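Local coordinates for protein transketolase (Campylobacter jejuni, PDB 3M7I) that binds thiamine diphosphate and a magnesium ion as a transketolase-type enzyme, in sites built between its two subunits, at residues A27-P32 with N93-H98; H444-V449 with D616-F621; Q121-A126 with C151-G156; A366-S371 with S414-I419. All coordinates share one frame; numbering follows the deposited sequence.

Contact 1 (A27-P32 with N93-H98); sequences ANSGHP and NFRQLH. With RP5 (5-O-phosphono-beta-D-ribofuranose), chain E.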
# COMPACT_ATOMS: atom_id res chain seq x y z
N ALA A 27 -24.52 10.75 -19.31
CA ALA A 27 -23.60 11.31 -18.32
C ALA A 27 -22.42 12.13 -18.89
O ALA A 27 -21.76 12.93 -18.16
CB ALA A 27 -23.01 10.13 -17.39
N ASN A 28 -22.10 11.91 -20.18
CA ASN A 28 -20.90 12.43 -20.79
C ASN A 28 -19.67 12.04 -19.97
O ASN A 28 -18.72 12.79 -19.85
CB ASN A 28 -20.96 13.95 -21.00
CG ASN A 28 -20.03 14.41 -22.10
OD1 ASN A 28 -19.70 13.62 -23.02
ND2 ASN A 28 -19.57 15.65 -22.01
N SER A 29 -19.73 10.82 -19.42
CA SER A 29 -18.67 10.36 -18.56
C SER A 29 -18.81 8.88 -18.36
O SER A 29 -19.90 8.34 -18.23
CB SER A 29 -18.79 11.07 -17.20
OG SER A 29 -17.80 10.65 -16.29
N GLY A 30 -17.68 8.18 -18.30
CA GLY A 30 -17.72 6.76 -18.02
C GLY A 30 -17.03 5.88 -19.04
O GLY A 30 -16.27 6.40 -19.90
N HIS A 31 -17.24 4.60 -18.88
CA HIS A 31 -16.42 3.56 -19.52
C HIS A 31 -17.31 2.68 -20.31
O HIS A 31 -17.96 1.84 -19.75
CB HIS A 31 -15.67 2.78 -18.47
CG HIS A 31 -14.80 3.63 -17.60
ND1 HIS A 31 -15.31 4.35 -16.52
CD2 HIS A 31 -13.46 3.82 -17.58
CE1 HIS A 31 -14.31 4.99 -15.92
NE2 HIS A 31 -13.17 4.68 -16.53
N PRO A 32 -17.41 2.90 -21.64
CA PRO A 32 -18.22 2.01 -22.45
C PRO A 32 -17.53 0.75 -23.04
O PRO A 32 -18.20 -0.23 -23.41
CB PRO A 32 -18.67 2.93 -23.61
CG PRO A 32 -17.58 3.78 -23.83
CD PRO A 32 -16.85 3.99 -22.46
N ASN A 93 -29.62 8.46 -14.45
CA ASN A 93 -28.82 9.35 -13.60
C ASN A 93 -27.46 8.80 -13.22
O ASN A 93 -26.87 9.21 -12.23
CB ASN A 93 -29.64 9.66 -12.41
CG ASN A 93 -30.78 10.67 -12.76
OD1 ASN A 93 -31.88 10.28 -13.09
ND2 ASN A 93 -30.48 11.94 -12.66
N PHE A 94 -26.96 7.87 -14.08
CA PHE A 94 -25.55 7.44 -14.01
C PHE A 94 -24.58 8.57 -13.81
O PHE A 94 -24.56 9.60 -14.54
CB PHE A 94 -25.18 6.73 -15.31
CG PHE A 94 -23.83 6.04 -15.31
CD1 PHE A 94 -23.54 5.05 -14.38
CD2 PHE A 94 -22.92 6.30 -16.35
CE1 PHE A 94 -22.29 4.35 -14.48
CE2 PHE A 94 -21.70 5.61 -16.45
CZ PHE A 94 -21.38 4.66 -15.50
N ARG A 95 -23.79 8.40 -12.76
CA ARG A 95 -22.69 9.22 -12.44
C ARG A 95 -23.08 10.62 -11.90
O ARG A 95 -22.27 11.49 -11.95
CB ARG A 95 -21.67 9.39 -13.54
CG ARG A 95 -20.70 8.09 -13.66
CD ARG A 95 -19.77 8.04 -14.90
NE ARG A 95 -18.85 6.96 -14.63
CZ ARG A 95 -17.58 7.14 -14.30
NH1 ARG A 95 -17.03 8.32 -14.39
NH2 ARG A 95 -16.90 6.09 -13.84
N GLN A 96 -24.35 10.78 -11.59
CA GLN A 96 -24.82 12.09 -11.12
C GLN A 96 -24.88 12.11 -9.60
O GLN A 96 -25.20 11.12 -8.94
CB GLN A 96 -26.18 12.35 -11.71
CG GLN A 96 -26.13 12.39 -13.19
CD GLN A 96 -25.01 13.28 -13.75
OE1 GLN A 96 -24.92 14.53 -13.53
NE2 GLN A 96 -24.11 12.64 -14.49
N LEU A 97 -24.67 13.29 -9.05
CA LEU A 97 -24.67 13.47 -7.61
C LEU A 97 -25.92 12.89 -6.97
O LEU A 97 -27.06 13.18 -7.38
CB LEU A 97 -24.54 14.96 -7.31
CG LEU A 97 -24.44 15.22 -5.79
CD1 LEU A 97 -23.14 14.66 -5.25
CD2 LEU A 97 -24.52 16.71 -5.38
N HIS A 98 -25.70 12.04 -5.97
CA HIS A 98 -26.72 11.39 -5.18
C HIS A 98 -27.57 10.33 -5.88
O HIS A 98 -28.56 9.86 -5.31
CB HIS A 98 -27.63 12.42 -4.47
CG HIS A 98 -26.86 13.36 -3.57
ND1 HIS A 98 -27.15 14.71 -3.50
CD2 HIS A 98 -25.81 13.16 -2.73
CE1 HIS A 98 -26.32 15.29 -2.66
NE2 HIS A 98 -25.50 14.38 -2.16
C1 RP5 E . -10.50 6.03 -14.88
O4 RP5 E . -9.76 7.21 -14.93
C2 RP5 E . -10.72 5.62 -16.33
O2 RP5 E . -9.87 4.53 -16.58
C3 RP5 E . -10.51 6.88 -17.15
O3 RP5 E . -9.80 6.70 -18.36
C4 RP5 E . -9.68 7.73 -16.23
C5 RP5 E . -10.23 9.12 -16.19
O5 RP5 E . -9.81 9.75 -17.39
P' RP5 E . -9.50 11.27 -17.21
O1X RP5 E . -8.14 11.68 -17.70
O2X RP5 E . -9.74 11.51 -15.61
O3X RP5 E . -10.47 12.22 -18.09
O1 RP5 E . -11.77 6.28 -14.31
O HOH W 1 -21.75 13.88 -15.77
O HOH W 2 -18.06 4.17 -15.78

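Contact 2 (H444-V449 with D616-F621); sequences HDSIGV and DVFERF. With RP5 (5-O-phosphono-beta-D-ribofuranose), chain B.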
# COMPACT_ATOMS: atom_id res chain seq x y z
N HIS A 444 3.41 -3.38 17.45
CA HIS A 444 4.72 -2.79 17.16
C HIS A 444 4.56 -1.34 16.70
O HIS A 444 5.07 -0.89 15.69
CB HIS A 444 5.49 -3.68 16.17
CG HIS A 444 5.88 -5.00 16.75
ND1 HIS A 444 4.96 -5.92 17.24
CD2 HIS A 444 7.10 -5.59 16.86
CE1 HIS A 444 5.61 -6.98 17.68
NE2 HIS A 444 6.91 -6.82 17.45
N ASP A 445 3.90 -0.59 17.54
CA ASP A 445 3.32 0.68 17.11
C ASP A 445 4.28 1.87 17.02
O ASP A 445 3.84 2.95 16.59
CB ASP A 445 2.18 1.09 17.99
CG ASP A 445 2.60 1.49 19.40
OD1 ASP A 445 3.50 0.87 20.01
OD2 ASP A 445 1.97 2.45 19.95
N SER A 446 5.52 1.75 17.49
CA SER A 446 6.37 2.93 17.56
C SER A 446 7.86 2.61 17.60
O SER A 446 8.26 1.46 17.44
CB SER A 446 6.01 3.71 18.82
OG SER A 446 6.65 3.14 19.92
N ILE A 447 8.68 3.68 17.69
CA ILE A 447 10.13 3.53 17.96
C ILE A 447 10.41 2.57 19.13
O ILE A 447 11.52 2.02 19.21
CB ILE A 447 10.82 4.90 18.18
CG1 ILE A 447 10.11 5.72 19.27
CG2 ILE A 447 10.92 5.66 16.87
CD1 ILE A 447 10.97 6.85 19.78
N GLY A 448 9.44 2.32 20.00
CA GLY A 448 9.57 1.31 21.08
C GLY A 448 9.91 -0.07 20.57
O GLY A 448 10.40 -0.95 21.32
N VAL A 449 9.64 -0.28 19.31
CA VAL A 449 10.11 -1.49 18.63
C VAL A 449 11.59 -1.75 18.83
O VAL A 449 11.98 -2.92 19.06
CB VAL A 449 9.79 -1.44 17.16
CG1 VAL A 449 10.57 -2.51 16.43
CG2 VAL A 449 8.23 -1.60 16.94
N ASP A 616 17.12 3.10 24.82
CA ASP A 616 18.09 4.02 24.16
C ASP A 616 17.39 4.90 23.11
O ASP A 616 17.66 6.10 22.97
CB ASP A 616 19.21 3.22 23.50
CG ASP A 616 20.15 2.58 24.49
OD1 ASP A 616 20.02 2.92 25.70
OD2 ASP A 616 21.01 1.75 24.04
N VAL A 617 16.50 4.29 22.31
CA VAL A 617 15.85 5.07 21.23
C VAL A 617 14.85 6.08 21.81
O VAL A 617 14.76 7.20 21.39
CB VAL A 617 15.15 4.13 20.26
CG1 VAL A 617 14.52 4.93 19.14
CG2 VAL A 617 16.12 3.14 19.73
N PHE A 618 14.08 5.67 22.82
CA PHE A 618 13.12 6.59 23.41
C PHE A 618 13.88 7.79 24.00
O PHE A 618 13.40 8.94 23.90
CB PHE A 618 12.27 5.92 24.55
CG PHE A 618 11.03 5.27 24.09
CD1 PHE A 618 10.03 5.99 23.44
CD2 PHE A 618 10.83 3.89 24.31
CE1 PHE A 618 8.85 5.36 23.04
CE2 PHE A 618 9.63 3.25 23.91
CZ PHE A 618 8.66 3.96 23.26
N GLU A 619 15.02 7.51 24.63
CA GLU A 619 15.81 8.61 25.26
C GLU A 619 16.36 9.57 24.17
O GLU A 619 16.23 10.79 24.22
CB GLU A 619 16.94 8.01 26.14
CG GLU A 619 17.81 9.10 26.76
CD GLU A 619 17.04 9.93 27.77
OE1 GLU A 619 16.20 9.37 28.49
OE2 GLU A 619 17.28 11.16 27.89
N ARG A 620 16.89 8.99 23.10
CA ARG A 620 17.37 9.75 21.99
C ARG A 620 16.29 10.69 21.42
O ARG A 620 16.61 11.83 20.99
CB ARG A 620 17.87 8.75 20.92
CG ARG A 620 18.00 9.32 19.54
CD ARG A 620 19.17 10.25 19.29
NE ARG A 620 19.32 10.45 17.82
CZ ARG A 620 18.50 11.14 17.01
NH1 ARG A 620 17.41 11.77 17.44
NH2 ARG A 620 18.78 11.22 15.72
N PHE A 621 15.05 10.19 21.36
CA PHE A 621 13.95 10.96 20.77
C PHE A 621 13.26 11.84 21.75
O PHE A 621 12.28 12.53 21.44
CB PHE A 621 13.01 10.10 19.98
CG PHE A 621 13.60 9.69 18.69
CD1 PHE A 621 13.57 10.58 17.62
CD2 PHE A 621 14.32 8.52 18.53
CE1 PHE A 621 14.14 10.25 16.42
CE2 PHE A 621 14.93 8.20 17.32
CZ PHE A 621 14.84 9.04 16.29
C1 RP5 B . 11.02 -9.26 12.68
O4 RP5 B . 10.05 -9.06 13.67
C2 RP5 B . 11.54 -10.67 12.89
O2 RP5 B . 10.99 -11.46 11.86
C3 RP5 B . 11.18 -11.04 14.32
O3 RP5 B . 10.71 -12.36 14.51
C4 RP5 B . 10.06 -10.09 14.62
C5 RP5 B . 10.29 -9.45 15.96
O5 RP5 B . 9.92 -10.43 16.93
P' RP5 B . 9.26 -9.80 18.21
O1X RP5 B . 7.94 -10.41 18.57
O2X RP5 B . 9.21 -8.21 17.86
O3X RP5 B . 10.12 -10.07 19.55
O1 RP5 B . 12.10 -8.37 12.88

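Contact 3 (Q121-A126 with C151-G156); sequences QGVANA and CLCGDG. With MG (magnesium ion), chain D; TPP (thiamine diphosphate), chain C.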
# COMPACT_ATOMS: atom_id res chain seq x y z
N GLN A 121 -8.59 -5.35 -6.20
CA GLN A 121 -9.32 -5.65 -4.97
C GLN A 121 -10.35 -6.70 -5.17
O GLN A 121 -10.48 -7.61 -4.40
CB GLN A 121 -10.06 -4.43 -4.35
CG GLN A 121 -9.20 -3.30 -4.07
CD GLN A 121 -8.27 -3.53 -2.93
OE1 GLN A 121 -8.66 -4.09 -1.94
NE2 GLN A 121 -7.02 -3.11 -3.10
N GLY A 122 -11.12 -6.60 -6.24
CA GLY A 122 -12.26 -7.47 -6.43
C GLY A 122 -11.88 -8.95 -6.59
O GLY A 122 -12.57 -9.84 -6.12
N VAL A 123 -10.74 -9.16 -7.21
CA VAL A 123 -10.26 -10.56 -7.43
C VAL A 123 -9.98 -11.13 -6.03
O VAL A 123 -10.38 -12.25 -5.70
CB VAL A 123 -9.02 -10.61 -8.28
CG1 VAL A 123 -8.39 -12.13 -8.20
CG2 VAL A 123 -9.33 -10.11 -9.75
N ALA A 124 -9.33 -10.32 -5.17
CA ALA A 124 -9.06 -10.73 -3.82
C ALA A 124 -10.32 -10.84 -2.99
O ALA A 124 -10.45 -11.76 -2.18
CB ALA A 124 -8.03 -9.79 -3.13
N ASN A 125 -11.26 -9.91 -3.19
CA ASN A 125 -12.53 -10.06 -2.55
C ASN A 125 -13.23 -11.40 -2.94
O ASN A 125 -13.84 -12.07 -2.11
CB ASN A 125 -13.47 -8.91 -2.92
CG ASN A 125 -12.98 -7.57 -2.56
OD1 ASN A 125 -12.32 -7.37 -1.48
ND2 ASN A 125 -13.32 -6.61 -3.39
N ALA A 126 -13.22 -11.69 -4.23
CA ALA A 126 -13.84 -12.93 -4.75
C ALA A 126 -13.17 -14.15 -4.11
O ALA A 126 -13.86 -15.02 -3.58
CB ALA A 126 -13.80 -12.97 -6.27
N CYS A 151 -16.23 -14.01 -10.57
CA CYS A 151 -15.53 -12.74 -10.66
C CYS A 151 -15.19 -12.41 -12.10
O CYS A 151 -14.57 -13.18 -12.80
CB CYS A 151 -14.28 -12.74 -9.74
SG CYS A 151 -13.37 -11.21 -9.71
N LEU A 152 -15.57 -11.22 -12.54
CA LEU A 152 -15.15 -10.69 -13.82
C LEU A 152 -13.96 -9.75 -13.60
O LEU A 152 -14.06 -8.81 -12.73
CB LEU A 152 -16.30 -9.91 -14.45
CG LEU A 152 -17.57 -10.65 -14.82
CD1 LEU A 152 -18.47 -9.62 -15.43
CD2 LEU A 152 -17.34 -11.77 -15.86
N CYS A 153 -12.83 -9.99 -14.27
CA CYS A 153 -11.66 -9.11 -14.12
C CYS A 153 -11.07 -8.75 -15.48
O CYS A 153 -11.48 -9.27 -16.51
CB CYS A 153 -10.63 -9.70 -13.16
SG CYS A 153 -9.77 -11.12 -13.90
N GLY A 154 -10.16 -7.79 -15.50
CA GLY A 154 -9.53 -7.35 -16.72
C GLY A 154 -8.02 -7.43 -16.62
O GLY A 154 -7.51 -7.91 -15.61
N ASP A 155 -7.34 -6.92 -17.62
CA ASP A 155 -5.88 -6.88 -17.64
C ASP A 155 -5.32 -6.19 -16.41
O ASP A 155 -4.30 -6.59 -15.83
CB ASP A 155 -5.39 -6.17 -18.89
CG ASP A 155 -5.83 -6.90 -20.16
OD1 ASP A 155 -5.42 -8.08 -20.30
OD2 ASP A 155 -6.58 -6.36 -20.96
N GLY A 156 -6.01 -5.13 -16.03
CA GLY A 156 -5.47 -4.32 -14.96
C GLY A 156 -5.47 -5.07 -13.66
O GLY A 156 -4.55 -4.92 -12.82
MG MG D . -8.11 -4.78 -21.04
N1' TPP C . -4.73 1.60 -10.46
C2' TPP C . -5.60 0.97 -9.69
CM2 TPP C . -5.16 0.18 -8.48
N3' TPP C . -6.90 1.11 -9.94
C4' TPP C . -7.38 1.84 -10.94
N4' TPP C . -8.70 1.90 -11.09
C5' TPP C . -6.43 2.50 -11.85
C6' TPP C . -5.12 2.33 -11.51
C7' TPP C . -6.85 3.35 -13.02
N3 TPP C . -7.49 2.55 -14.03
C2 TPP C . -8.80 2.44 -14.24
S1 TPP C . -9.23 1.25 -15.47
C5 TPP C . -7.53 1.03 -15.75
C4 TPP C . -6.75 1.78 -14.84
CM4 TPP C . -5.25 1.68 -14.90
C6 TPP C . -6.92 0.12 -16.77
C7 TPP C . -7.97 -0.69 -17.41
O7 TPP C . -7.30 -1.76 -17.98
PA TPP C . -8.18 -3.03 -18.18
O1A TPP C . -8.42 -3.76 -16.91
O2A TPP C . -7.42 -3.79 -19.22
O3A TPP C . -9.62 -2.46 -18.60
PB TPP C . -10.18 -2.32 -20.11
O1B TPP C . -11.51 -1.68 -19.90
O2B TPP C . -10.06 -3.71 -20.75
O3B TPP C . -9.30 -1.32 -20.79
O HOH W 3 -9.30 -6.15 -19.95

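Contact 4 (A366-S371 with S414-I419); sequences ADLGPS and SATFFI. With RP5 (5-O-phosphono-beta-D-ribofuranose), chain B; TPP (thiamine diphosphate), chain F.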
# COMPACT_ATOMS: atom_id res chain seq x y z
N ALA A 366 -0.61 -11.91 8.90
CA ALA A 366 0.20 -12.09 7.76
C ALA A 366 1.61 -12.63 8.14
O ALA A 366 2.61 -11.90 8.11
CB ALA A 366 0.31 -10.80 6.92
N ASP A 367 1.66 -13.95 8.44
CA ASP A 367 2.85 -14.66 8.95
C ASP A 367 3.34 -14.17 10.29
O ASP A 367 4.44 -14.54 10.64
CB ASP A 367 3.99 -14.62 7.98
CG ASP A 367 5.09 -15.70 8.31
OD1 ASP A 367 4.70 -16.85 8.64
OD2 ASP A 367 6.29 -15.33 8.30
N LEU A 368 2.60 -13.31 11.01
CA LEU A 368 3.12 -12.74 12.28
C LEU A 368 2.36 -13.14 13.56
O LEU A 368 2.48 -12.48 14.66
CB LEU A 368 3.23 -11.20 12.17
CG LEU A 368 4.34 -10.73 11.27
CD1 LEU A 368 4.24 -9.19 11.09
CD2 LEU A 368 5.68 -11.13 11.92
N GLY A 369 1.62 -14.24 13.48
CA GLY A 369 0.81 -14.72 14.63
C GLY A 369 1.54 -14.68 15.95
O GLY A 369 1.04 -14.08 16.91
N PRO A 370 2.70 -15.30 16.00
CA PRO A 370 3.48 -15.32 17.22
C PRO A 370 3.99 -13.96 17.76
O PRO A 370 4.22 -13.87 18.96
CB PRO A 370 4.63 -16.27 16.88
CG PRO A 370 4.28 -16.99 15.72
CD PRO A 370 3.26 -16.19 14.98
N SER A 371 4.18 -12.93 16.90
CA SER A 371 4.70 -11.65 17.29
C SER A 371 3.52 -10.68 17.52
O SER A 371 3.52 -9.83 18.45
CB SER A 371 5.63 -11.17 16.20
OG SER A 371 6.19 -9.97 16.56
N SER A 414 -7.82 -8.85 10.73
CA SER A 414 -6.56 -8.80 10.01
C SER A 414 -5.46 -8.25 10.90
O SER A 414 -5.65 -7.23 11.58
CB SER A 414 -6.65 -7.93 8.74
OG SER A 414 -7.69 -8.29 7.85
N ALA A 415 -4.32 -8.94 10.93
CA ALA A 415 -3.17 -8.57 11.75
C ALA A 415 -1.85 -8.54 11.04
O ALA A 415 -1.49 -9.43 10.24
CB ALA A 415 -3.11 -9.53 13.03
N THR A 416 -1.08 -7.48 11.39
CA THR A 416 0.30 -7.29 11.02
C THR A 416 0.95 -6.22 11.95
O THR A 416 0.26 -5.71 12.84
CB THR A 416 0.47 -6.93 9.52
OG1 THR A 416 1.85 -6.96 9.18
CG2 THR A 416 -0.28 -5.60 9.16
N PHE A 417 2.25 -5.94 11.72
CA PHE A 417 2.95 -4.80 12.38
C PHE A 417 2.34 -3.50 11.83
O PHE A 417 1.96 -3.39 10.65
CB PHE A 417 4.43 -4.76 12.14
CG PHE A 417 5.22 -5.90 12.71
CD1 PHE A 417 4.78 -6.57 13.85
CD2 PHE A 417 6.38 -6.27 12.13
CE1 PHE A 417 5.54 -7.62 14.36
CE2 PHE A 417 7.15 -7.35 12.66
CZ PHE A 417 6.72 -7.96 13.76
N PHE A 418 2.20 -2.49 12.67
CA PHE A 418 1.60 -1.26 12.20
C PHE A 418 2.33 -0.65 11.02
O PHE A 418 1.66 -0.04 10.15
CB PHE A 418 1.58 -0.26 13.39
CG PHE A 418 0.78 1.01 13.20
CD1 PHE A 418 -0.37 1.07 12.45
CD2 PHE A 418 1.10 2.11 13.97
CE1 PHE A 418 -1.11 2.22 12.36
CE2 PHE A 418 0.33 3.25 13.95
CZ PHE A 418 -0.80 3.30 13.16
N ILE A 419 3.67 -0.83 10.94
CA ILE A 419 4.40 -0.30 9.83
C ILE A 419 3.88 -0.93 8.52
O ILE A 419 3.80 -0.25 7.50
CB ILE A 419 5.94 -0.41 9.95
CG1 ILE A 419 6.63 0.37 8.84
CG2 ILE A 419 6.37 -1.88 10.00
CD1 ILE A 419 6.23 1.77 8.60
C1 RP5 B . 11.02 -9.26 12.68
O4 RP5 B . 10.05 -9.06 13.67
C2 RP5 B . 11.54 -10.67 12.89
O2 RP5 B . 10.99 -11.46 11.86
C3 RP5 B . 11.18 -11.04 14.32
O3 RP5 B . 10.71 -12.36 14.51
C4 RP5 B . 10.06 -10.09 14.62
C5 RP5 B . 10.29 -9.45 15.96
O5 RP5 B . 9.92 -10.43 16.93
P' RP5 B . 9.26 -9.80 18.21
O1X RP5 B . 7.94 -10.41 18.57
O2X RP5 B . 9.21 -8.21 17.86
O3X RP5 B . 10.12 -10.07 19.55
O1 RP5 B . 12.10 -8.37 12.88
N1' TPP F . 5.76 -7.98 6.11
C2' TPP F . 6.63 -7.31 5.38
CM2 TPP F . 6.20 -6.57 4.13
N3' TPP F . 7.89 -7.21 5.79
C4' TPP F . 8.33 -7.77 6.91
N4' TPP F . 9.62 -7.60 7.21
C5' TPP F . 7.42 -8.58 7.71
C6' TPP F . 6.13 -8.62 7.24
C7' TPP F . 7.80 -9.27 8.99
N3 TPP F . 8.75 -10.32 8.73
C2 TPP F . 10.07 -10.27 8.91
S1 TPP F . 10.92 -11.71 8.35
C5 TPP F . 9.36 -12.41 8.01
C4 TPP F . 8.32 -11.49 8.23
CM4 TPP F . 6.90 -11.91 7.94
C6 TPP F . 9.13 -13.78 7.47
C7 TPP F . 10.41 -14.42 7.13
O7 TPP F . 10.08 -15.46 6.26
PA TPP F . 11.23 -15.88 5.31
O1A TPP F . 11.44 -14.91 4.20
O2A TPP F . 10.82 -17.26 4.89
O3A TPP F . 12.56 -15.76 6.20
PB TPP F . 13.30 -16.97 6.97
O1B TPP F . 14.41 -16.27 7.68
O2B TPP F . 13.57 -18.06 5.93
O3B TPP F . 12.33 -17.43 8.02
O HOH W 4 2.90 -8.98 7.95

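Contact 1 (A27-P32 with N93-H98)
Arg95 stretches across the loop that follows helix 6-27, with one face of its guanidinium over the backbone of Gly30, whose CA lies 3.6 Å from Arg95 NE. The chain is extended beyond CG (chi3 169°), carrying the charged end past Ser29 to the edge of the His31 ring. Arg95 NH1 donates to Ser29 OG over 3.1 Å, with the hydroxyl 20° out of the guanidinium plane; its stronger partner is Asp452 of the second subunit, through a salt bridge. Arg95 NH2 meets the imidazole edge 3.5 Å from His31 CE1, the two planes standing 69° apart. Gly30, at backbone angles that call for glycine, carries no side chain to stand between Phe94 and Arg95. Packing is close at Ala27 CB, 3.3 Å from Phe94 O and 4.0 Å from Phe94 CD2. On its carbonyl side the same residue is met more loosely, through solvent: one water donates to Ala27 O at 2.6 Å and accepts from Gln96 NE2 at 3.0 Å. This amide nitrogen also donates to Phe94 O, bracing the type II turn Asn93-Gln96. Next to Ala27, exposed Asn28, with positive phi, closes helix 6-27 in a Schellman motif. The contact thus ties the end of that helix to the turn after helix 88-92, while the Phe94 ring packs on Met23 and Val24 of helix 6-27 and on Ser72, Ala73 and Tyr76 of helix 72-82.

Contact 2 (H444-V449 with D616-F621)
Ile447, in the middle of an apparent ST turn that starts at Ser446, drives its side chain against the last turn of helix 614-620, joining the pyrimidine-binding part of the transketolase chain to its C-terminal part. The contact across the two segments is apolar, with no hydrogen bond between them. Ile447 supplies its centre: CB rests 3.8 Å from Val617 CG1, and CD1 lies 3.8 Å from Phe621 CB and 3.9 Å from Phe618 CD1. CG1 stands between the backbone N and the carbonyl carbon (chi1 54°), which swings CD1 forward among Val617, Phe618 and Phe621. Ile605 also touches Ile447. Backbone-to-ring packing comes next. The Phe618 ring reaches over to Gly448, with CE2 3.4 Å from Gly448 CA, so the ring fits against bare main chain; Ser446 OG is near the same ring, 4.0 Å from Phe618 CZ. The polar interactions lie inside each segment. Ser446 OG appears to accept from Gly448 N, though that nitrogen's place is doubtful, and Val449 N bonds to Ser446 O as the 3-10 segment 447-449 begins. On the helix side, Phe621 N still donates to Val617 O at 3.0 Å although Phe621 has left helical angles. At the far end of the 444-449 loop, the edge of an imidazole meets a phosphate: His444 NE2 donates to O2X of the 5-O-phosphono-beta-D-ribofuranose over 2.7 Å, at 161°.

Contact 3 (Q121-A126 with C151-G156)
Val123 and Ala126 of helix 121-140 lie against Cys151 and Cys153 of strand 149-153, a helix-on-sheet layer of the thiamine diphosphate-binding alpha/beta fold, and this strand runs directly into the Gly154-Asp155-Gly156 diphosphate motif. Helix and strand segments are nearly antiparallel, 159° apart, with axes 8.5 Å from each other. Ala126 CB meets Cys151 CB at 3.5 Å. The thiol of Cys151 points anti to its own backbone N (chi1 -178°), placing SG 3.9 Å from Val123 CA at the helix backbone. One branch of Val123 continues along the strand, with CG2 3.7 Å from Cys153 CB. Small residues permit this close layering, and the 178-184 strand beside it adds Leu180 and Phe178 to the same core. Past Cys153 the chain changes character. Asp155 OD2 binds magnesium at 2.2 Å, sharing the metal with O2A and O2B of thiamine diphosphate, a water 2.1 Å from the ion, and Asn185 and Ile187 from farther along the chain. Asp155 OD1 is held by the Tyr182 hydroxyl, which probably steadies the carboxylate for the metal. Gly156 N donates to O1A of the cofactor over 2.9 Å, at 156°. The apolar helix face thus backs the strand, while beyond the strand end the diphosphate is gripped by a metal and a backbone N-H, which together probably offset its negative charge.

Contact 4 (A366-S371 with S414-I419)
The ring of Phe417 carries Leu368 on one face: CD1 stands 3.6 Å above the centroid and only 2° off the ring normal, a CH-pi contact. Leu368 CG, anti to its carbonyl carbon (chi1 -72°), carries the side chain toward the ring, and Leu368 and Phe417 cross at about a right angle. Two groups lie at the ring edge. Ser371 OG is in plane, 3.3 Å from Phe417 CE1, and O4 of the 5-O-phosphono-beta-D-ribofuranose comes within 3.5 Å of Phe417 CZ. The ring of His444 meets that of Phe417 too, the planes about 35° apart. The second branch of Leu368, CD2, lies by Phe417 CZ and 4.1 Å from C7' of thiamine diphosphate, so the leucine is shared between ring and cofactor. Ser371 OG also donates to O1X of the sugar phosphate over 2.7 Å. Behind this apolar patch the backbones pair: Ala366 N donates to Ala415 O over 3.0 Å, and Ser365 OG donates to the same carbonyl. One residue further on the strand, a water accepts from Thr416 OG1 at 2.6 Å and donates to Ala366 O. The contact buries Phe417 N, which has no partner in the model. Asp367 turns away from the strand to Ser188, Ile189 and Glu190 of the second subunit, while Leu368 takes the N-cap position before helix 369-372. Loops at the carboxy ends of parallel strands 361-365 and 411-417 thus line a cofactor and sugar-phosphate pocket at the subunit interface, as is typical of thiamine diphosphate enzymes of the transketolase family.

How the contacts relate
All four contacts are buried, yet contacts 3 and 4 lie closer to the centre of the chain than contacts 1 and 2. Contacts 3 and 4 each involve a strand of a parallel sheet, one in each cofactor-binding part, their nearest atoms about 10 Å apart; contact 1 joins loops and contact 2 docks a helix. Only contacts 2 and 4 touch, where His444 CE1 lies 3.2 Å from Ser371 OG beside one sugar phosphate. Contact 1 faces the other copy of that ligand, alongside Ser371 and His444 of the second subunit. Chemistry follows place: apolar in contact 2, metal-bound beyond an apolar layer in contact 3, charged at the subunit boundary in contact 1.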